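Local coordinates for uncharacterized protein (Streptococcus mutans, PDB 3L7Y) that binds a magnesium ion and is probably a phosphatase of the haloacid dehalogenase-like hydrolase family, though its substrate is not established, at residues Ser54-His57 against Asn58-Gln61; Ile197-Ala200 against Ile201-Lys205; Asn241-Ser244 against Asp245-Met248. All blocks are in the same frame, centred on the assembly; numbering follows the deposited sequence.

Contact 1: residues Ser54-His57 against Asn58-Gln61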
loop_
_atom_site.group_PDB
_atom_site.type_symbol
_atom_site.label_atom_id
_atom_site.label_comp_id
_atom_site.label_asym_id
_atom_site.label_seq_id
_atom_site.Cartn_x
_atom_site.Cartn_y
_atom_site.Cartn_z
ATOM N N SER A 54 1.919 -1.459 15.769
ATOM C CA SER A 54 2.207 -2.850 16.090
ATOM C C SER A 54 0.929 -3.677 15.957
ATOM O O SER A 54 -0.080 -3.192 15.444
ATOM C CB SER A 54 2.808 -2.964 17.498
ATOM O OG SER A 54 3.250 -4.287 17.784
ATOM N N TYR A 55 0.970 -4.925 16.407
ATOM C CA TYR A 55 -0.208 -5.785 16.350
ATOM C C TYR A 55 -0.042 -6.966 17.298
ATOM O O TYR A 55 1.039 -7.185 17.841
ATOM C CB TYR A 55 -0.448 -6.277 14.918
ATOM C CG TYR A 55 0.629 -7.207 14.409
ATOM C CD1 TYR A 55 1.797 -6.711 13.841
ATOM C CD2 TYR A 55 0.480 -8.583 14.505
ATOM C CE1 TYR A 55 2.793 -7.572 13.377
ATOM C CE2 TYR A 55 1.460 -9.442 14.048
ATOM C CZ TYR A 55 2.608 -8.932 13.484
ATOM O OH TYR A 55 3.566 -9.803 13.041
ATOM N N ASP A 56 -1.107 -7.731 17.488
ATOM C CA ASP A 56 -1.086 -8.843 18.434
ATOM C C ASP A 56 -0.339 -10.033 17.850
ATOM O O ASP A 56 -0.939 -10.942 17.273
ATOM C CB ASP A 56 -2.516 -9.234 18.818
ATOM C CG ASP A 56 -2.568 -10.113 20.057
ATOM O OD1 ASP A 56 -1.663 -10.950 20.232
ATOM O OD2 ASP A 56 -3.519 -9.972 20.852
ATOM N N HIS A 57 0.983 -10.015 18.002
ATOM C CA HIS A 57 1.837 -11.008 17.376
ATOM C C HIS A 57 1.410 -12.435 17.701
ATOM O O HIS A 57 1.253 -13.258 16.800
ATOM C CB HIS A 57 3.292 -10.784 17.787
ATOM C CG HIS A 57 3.933 -9.611 17.110
ATOM N ND1 HIS A 57 3.743 -8.312 17.533
ATOM C CD2 HIS A 57 4.759 -9.541 16.041
ATOM C CE1 HIS A 57 4.424 -7.494 16.753
ATOM N NE2 HIS A 57 5.049 -8.213 15.838
ATOM N N ASN A 58 1.226 -12.721 18.988
ATOM C CA ASN A 58 0.828 -14.054 19.421
ATOM C C ASN A 58 -0.489 -14.490 18.786
ATOM O O ASN A 58 -0.585 -15.581 18.221
ATOM C CB ASN A 58 0.727 -14.119 20.948
ATOM C CG ASN A 58 2.079 -14.002 21.632
ATOM O OD1 ASN A 58 3.073 -14.586 21.190
ATOM N ND2 ASN A 58 2.120 -13.250 22.725
ATOM N N ARG A 59 -1.503 -13.635 18.877
ATOM C CA ARG A 59 -2.821 -13.985 18.362
ATOM C C ARG A 59 -2.706 -14.230 16.867
ATOM O O ARG A 59 -3.307 -15.167 16.338
ATOM C CB ARG A 59 -3.858 -12.895 18.676
ATOM C CG ARG A 59 -5.270 -13.209 18.192
ATOM C CD ARG A 59 -6.278 -12.130 18.593
ATOM N NE ARG A 59 -7.646 -12.539 18.286
ATOM C CZ ARG A 59 -8.715 -11.756 18.405
ATOM N NH1 ARG A 59 -8.588 -10.503 18.828
ATOM N NH2 ARG A 59 -9.914 -12.231 18.097
ATOM N N PHE A 60 -1.915 -13.398 16.191
ATOM C CA PHE A 60 -1.745 -13.540 14.754
ATOM C C PHE A 60 -1.084 -14.856 14.360
ATOM O O PHE A 60 -1.544 -15.541 13.453
ATOM C CB PHE A 60 -0.922 -12.398 14.149
ATOM C CG PHE A 60 -0.568 -12.640 12.705
ATOM C CD1 PHE A 60 -1.542 -12.552 11.719
ATOM C CD2 PHE A 60 0.712 -13.000 12.340
ATOM C CE1 PHE A 60 -1.229 -12.800 10.389
ATOM C CE2 PHE A 60 1.035 -13.246 11.015
ATOM C CZ PHE A 60 0.060 -13.149 10.037
ATOM N N GLN A 61 0.020 -15.195 15.015
ATOM C CA GLN A 61 0.738 -16.400 14.637
ATOM C C GLN A 61 -0.132 -17.649 14.830
ATOM O O GLN A 61 -0.042 -18.600 14.059
ATOM C CB GLN A 61 2.081 -16.500 15.380
ATOM C CG GLN A 61 3.122 -15.522 14.829
ATOM C CD GLN A 61 4.456 -15.583 15.542
ATOM O OE1 GLN A 61 4.523 -15.480 16.768
ATOM N NE2 GLN A 61 5.536 -15.732 14.770
HETATM O O HOH W 1 -6.020 -8.823 20.248
#
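Y55 and F60 make the tightly packed part of this contact, where the loop 54-57 runs into helix 57-69. CE2 of Y55 lies 3.8 Å from CB of F60. The two rings form an offset edge-to-face pair, with the edge of Y55 turned toward the face of F60 and the planes at 90°. F60 is buried, and its ring also meets F48, F74 and F89. The hydroxyl of Y55 is hydrogen-bonded to the backbone O of H88, so the tyrosine is held at its far end too.

The other side is polar and more open. D56 has its CG anti to the backbone N (chi1 -165°), which swings the carboxylate over the start of the helix. There OD1 of D56 accepts from N of R59 at 3.0 Å, and the N-H comes from above the carboxylate plane. OD2 of D56 accepts a hydrogen bond from a water at 2.8 Å. The same water is only weakly held by NH1 of R59. The extended R59 side chain instead makes a salt bridge from NE to D297. D56 and R59 also rest on L293 of helix 291-301. The looser, exposed side chains are H57, N58 and Q61.

Two backbone bonds continue the turn: N of F60 to O of D56 at 2.9 Å, and N of Q61 to O of H57 at 2.9 Å. The arrangement is that of a helix N-cap, with D56 as the capping residue of helix 57-69.

Contact 2: residues Ile197-Ala200 against Ile201-Lys205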
loop_
_atom_site.group_PDB
_atom_site.type_symbol
_atom_site.label_atom_id
_atom_site.label_comp_id
_atom_site.label_asym_id
_atom_site.label_seq_id
_atom_site.Cartn_x
_atom_site.Cartn_y
_atom_site.Cartn_z
ATOM N N ILE A 197 -4.206 18.254 -6.402
ATOM C CA ILE A 197 -2.908 17.880 -6.965
ATOM C C ILE A 197 -3.030 16.563 -7.701
ATOM O O ILE A 197 -2.366 16.331 -8.718
ATOM C CB ILE A 197 -1.848 17.751 -5.860
ATOM C CG1 ILE A 197 -1.548 19.122 -5.259
ATOM C CG2 ILE A 197 -0.575 17.077 -6.393
ATOM C CD1 ILE A 197 -0.772 19.040 -3.961
ATOM N N MET A 198 -3.867 15.678 -7.160
ATOM C CA MET A 198 -4.160 14.430 -7.833
ATOM C C MET A 198 -4.839 14.665 -9.181
ATOM O O MET A 198 -4.511 13.998 -10.164
ATOM C CB MET A 198 -4.978 13.495 -6.945
ATOM C CG MET A 198 -4.118 12.788 -5.912
ATOM S SD MET A 198 -4.899 11.377 -5.120
ATOM C CE MET A 198 -5.910 12.232 -3.901
ATOM N N LYS A 199 -5.773 15.608 -9.232
ATOM C CA LYS A 199 -6.420 15.937 -10.502
ATOM C C LYS A 199 -5.424 16.544 -11.494
ATOM O O LYS A 199 -5.457 16.230 -12.685
ATOM C CB LYS A 199 -7.600 16.886 -10.314
ATOM C CG LYS A 199 -8.159 17.382 -11.650
ATOM C CD LYS A 199 -9.588 17.880 -11.530
ATOM C CE LYS A 199 -10.357 17.671 -12.844
ATOM N NZ LYS A 199 -9.763 18.426 -13.987
ATOM N N ALA A 200 -4.544 17.413 -10.997
ATOM C CA ALA A 200 -3.497 18.004 -11.834
ATOM C C ALA A 200 -2.615 16.912 -12.448
ATOM O O ALA A 200 -2.235 16.972 -13.626
ATOM C CB ALA A 200 -2.658 18.968 -11.016
ATOM N N ILE A 201 -2.306 15.901 -11.645
ATOM C CA ILE A 201 -1.538 14.760 -12.125
ATOM C C ILE A 201 -2.310 13.988 -13.195
ATOM O O ILE A 201 -1.760 13.640 -14.244
ATOM C CB ILE A 201 -1.169 13.825 -10.961
ATOM C CG1 ILE A 201 -0.046 14.458 -10.146
ATOM C CG2 ILE A 201 -0.789 12.455 -11.476
ATOM C CD1 ILE A 201 0.027 13.967 -8.695
ATOM N N ALA A 202 -3.583 13.715 -12.914
ATOM C CA ALA A 202 -4.421 12.970 -13.839
ATOM C C ALA A 202 -4.588 13.716 -15.170
ATOM O O ALA A 202 -4.864 13.108 -16.188
ATOM C CB ALA A 202 -5.771 12.711 -13.223
ATOM N N ASP A 203 -4.440 15.033 -15.145
ATOM C CA ASP A 203 -4.636 15.852 -16.347
ATOM C C ASP A 203 -3.348 16.105 -17.111
ATOM O O ASP A 203 -3.362 16.788 -18.145
ATOM C CB ASP A 203 -5.228 17.211 -15.979
ATOM C CG ASP A 203 -6.701 17.132 -15.619
ATOM O OD1 ASP A 203 -7.319 16.091 -15.884
ATOM O OD2 ASP A 203 -7.227 18.119 -15.064
ATOM N N TYR A 204 -2.236 15.573 -16.606
ATOM C CA TYR A 204 -0.920 15.876 -17.182
ATOM C C TYR A 204 -0.555 14.923 -18.322
ATOM O O TYR A 204 -1.174 13.881 -18.485
ATOM C CB TYR A 204 0.163 15.840 -16.091
ATOM C CG TYR A 204 1.500 16.417 -16.538
ATOM C CD1 TYR A 204 1.574 17.692 -17.089
ATOM C CD2 TYR A 204 2.677 15.686 -16.412
ATOM C CE1 TYR A 204 2.776 18.229 -17.501
ATOM C CE2 TYR A 204 3.896 16.215 -16.822
ATOM C CZ TYR A 204 3.935 17.491 -17.358
ATOM O OH TYR A 204 5.126 18.035 -17.770
ATOM N N LYS A 205 0.465 15.271 -19.101
ATOM C CA LYS A 205 0.822 14.451 -20.256
ATOM C C LYS A 205 1.233 13.013 -19.899
ATOM O O LYS A 205 1.201 12.131 -20.752
ATOM C CB LYS A 205 1.907 15.139 -21.105
ATOM C CG LYS A 205 3.255 15.354 -20.397
ATOM C CD LYS A 205 4.245 16.158 -21.283
ATOM C CE LYS A 205 5.605 16.284 -20.615
ATOM N NZ LYS A 205 6.592 17.060 -21.436
#
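K199 lies in the last turn of helix 194-202 and D203 just beyond it, and their side chains cross at a slant. K199 leaves the helix with CG anti to the backbone N (chi1 172°), and a turn at chi4 (-62°) brings the ammonium group to the carboxylate. NZ of K199 meets OD2 of D203 at 2.8 Å in a salt bridge. The ammonium group approaches the syn lone pair of OD2. The aliphatic part of the lysine runs close by, with CG of K199 3.6 Å from OD2 of D203.

I197 and I201 form the second, apolar pair. They too are inclined to each other, and they touch by branch ends: CG2 of I197 is 3.9 Å from CD1 of I201. Both are buried. I197 packs on I220 and I201 on I222 of strand 219-224, while I201 also reaches I126 of helix 120-133.

The backbone shows where the helix stops. N of I201 donates to O of I197 at 3.0 Å, and N of A202 donates to O of M198 at 2.9 Å. N of D203 then makes two weak bonds, to O of K199 at 2.9 Å and to O of A200 at 3.3 Å. Beyond it, Y204 stacks on F129. The chemistry is therefore divided. The isoleucines lie on the inner face of the helix, against the six-stranded sheet, consistent with the cap domain of this family. An exposed ion pair joins the last turn to the first residue after it, where the backbone bonding weakens.

Contact 3: residues Asn241-Ser244 against Asp245-Met248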
loop_
_atom_site.group_PDB
_atom_site.type_symbol
_atom_site.label_atom_id
_atom_site.label_comp_id
_atom_site.label_asym_id
_atom_site.label_seq_id
_atom_site.Cartn_x
_atom_site.Cartn_y
_atom_site.Cartn_z
ATOM N N ASN A 241 -6.284 -19.421 -9.210
ATOM C CA ASN A 241 -7.546 -19.913 -9.734
ATOM C C ASN A 241 -8.699 -19.801 -8.745
ATOM O O ASN A 241 -9.422 -20.777 -8.510
ATOM C CB ASN A 241 -7.405 -21.356 -10.191
ATOM C CG ASN A 241 -8.243 -21.649 -11.399
ATOM O OD1 ASN A 241 -8.125 -20.974 -12.416
ATOM N ND2 ASN A 241 -9.105 -22.654 -11.299
ATOM N N PHE A 242 -8.853 -18.619 -8.155
ATOM C CA PHE A 242 -10.020 -18.321 -7.335
ATOM C C PHE A 242 -10.755 -17.141 -7.934
ATOM O O PHE A 242 -10.292 -16.519 -8.908
ATOM C CB PHE A 242 -9.640 -17.964 -5.893
ATOM C CG PHE A 242 -8.851 -19.021 -5.185
ATOM C CD1 PHE A 242 -9.272 -20.336 -5.179
ATOM C CD2 PHE A 242 -7.691 -18.690 -4.500
ATOM C CE1 PHE A 242 -8.535 -21.309 -4.521
ATOM C CE2 PHE A 242 -6.947 -19.653 -3.840
ATOM C CZ PHE A 242 -7.369 -20.967 -3.849
ATOM N N THR A 243 -11.903 -16.819 -7.348
ATOM C CA THR A 243 -12.613 -15.616 -7.745
ATOM C C THR A 243 -12.757 -14.683 -6.560
ATOM O O THR A 243 -12.425 -15.038 -5.420
ATOM C CB THR A 243 -14.018 -15.913 -8.301
ATOM O OG1 THR A 243 -14.912 -16.219 -7.222
ATOM C CG2 THR A 243 -13.974 -17.058 -9.280
ATOM N N SER A 244 -13.273 -13.493 -6.842
ATOM C CA SER A 244 -13.469 -12.474 -5.827
ATOM C C SER A 244 -14.500 -12.923 -4.803
ATOM O O SER A 244 -14.635 -12.311 -3.748
ATOM C CB SER A 244 -13.899 -11.166 -6.479
ATOM O OG SER A 244 -15.120 -11.352 -7.165
ATOM N N ASP A 245 -15.231 -13.993 -5.110
ATOM C CA ASP A 245 -16.194 -14.528 -4.153
ATOM C C ASP A 245 -15.503 -15.186 -2.963
ATOM O O ASP A 245 -16.115 -15.366 -1.905
ATOM C CB ASP A 245 -17.158 -15.509 -4.822
ATOM C CG ASP A 245 -18.164 -14.817 -5.726
ATOM O OD1 ASP A 245 -18.376 -13.589 -5.587
ATOM O OD2 ASP A 245 -18.744 -15.511 -6.585
ATOM N N HIS A 246 -14.231 -15.541 -3.139
ATOM C CA HIS A 246 -13.444 -16.172 -2.081
ATOM C C HIS A 246 -12.527 -15.170 -1.390
ATOM O O HIS A 246 -11.732 -15.532 -0.515
ATOM C CB HIS A 246 -12.570 -17.288 -2.663
ATOM C CG HIS A 246 -13.256 -18.109 -3.709
ATOM N ND1 HIS A 246 -12.895 -18.072 -5.040
ATOM C CD2 HIS A 246 -14.282 -18.988 -3.621
ATOM C CE1 HIS A 246 -13.665 -18.899 -5.724
ATOM N NE2 HIS A 246 -14.514 -19.467 -4.886
ATOM N N LEU A 247 -12.604 -13.918 -1.808
ATOM C CA LEU A 247 -11.720 -12.895 -1.256
ATOM C C LEU A 247 -12.321 -12.193 -0.034
ATOM O O LEU A 247 -13.447 -11.697 -0.076
ATOM C CB LEU A 247 -11.319 -11.886 -2.343
ATOM C CG LEU A 247 -10.355 -10.785 -1.895
ATOM C CD1 LEU A 247 -9.060 -11.387 -1.340
ATOM C CD2 LEU A 247 -10.035 -9.845 -3.043
ATOM N N MET A 248 -11.576 -12.199 1.064
ATOM C CA MET A 248 -11.872 -11.342 2.198
ATOM C C MET A 248 -10.750 -10.308 2.278
ATOM O O MET A 248 -9.581 -10.667 2.161
ATOM C CB MET A 248 -11.938 -12.166 3.488
ATOM C CG MET A 248 -11.984 -11.341 4.772
ATOM S SD MET A 248 -11.823 -12.374 6.259
ATOM C CE MET A 248 -13.482 -13.050 6.334
#
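This contact is a type I beta turn, T243 to H246, that leads from helix 229-239 into strand 247-251, an inner strand of the larger sheet next to strand 39-42. T243 and H246 hold it together. N of T243 donates to ND1 of H246 at 2.8 Å, nearly straight (164°) and in the plane of the imidazole. In return N of H246 donates to O of T243 at 3.0 Å, from above the carbonyl plane. OG1 of T243 sits between its own N and carbonyl carbon (chi1 76°). From there it accepts from N of D245 at 3.1 Å, an ST turn. A weak bond joins N of L247 to O of S244 at 3.2 Å.

The H246 ring also meets F242. The edge of F242 points toward the face of the imidazole in an offset edge-to-face pair, with planes at 70°, and CB of F242 is 3.4 Å from ND1 of H246. F242 packs on V39 and L237, and L247 packs on V39, L233 and L262.

Since ND1 of H246 accepts the T243 N-H, it should carry no proton here. A neutral ring would then have its proton on NE2. The bond to ND1 should limit rotation of the imidazole, while the backbone bond closes the turn.

How the contacts relate
The three contacts are all local and lie in series along the chain, without touching. Contacts 1 and 3 are surface contacts, with nearest atoms about 11 Å apart. Contact 1 starts a helix in the domain of the larger, eight-stranded sheet, and contact 3 leads into one of its strands. Contact 2 is partly buried and ends a helix that packs against the six-stranded sheet. Its centre is about 40 Å from that of contact 1, on the opposite side of the chain's centre. Contacts 1 and 3 use side-chain acceptors for backbone N-H groups and add an edge-to-face aromatic pair. Among its side chains, contact 2 has an ion pair and aliphatic packing instead.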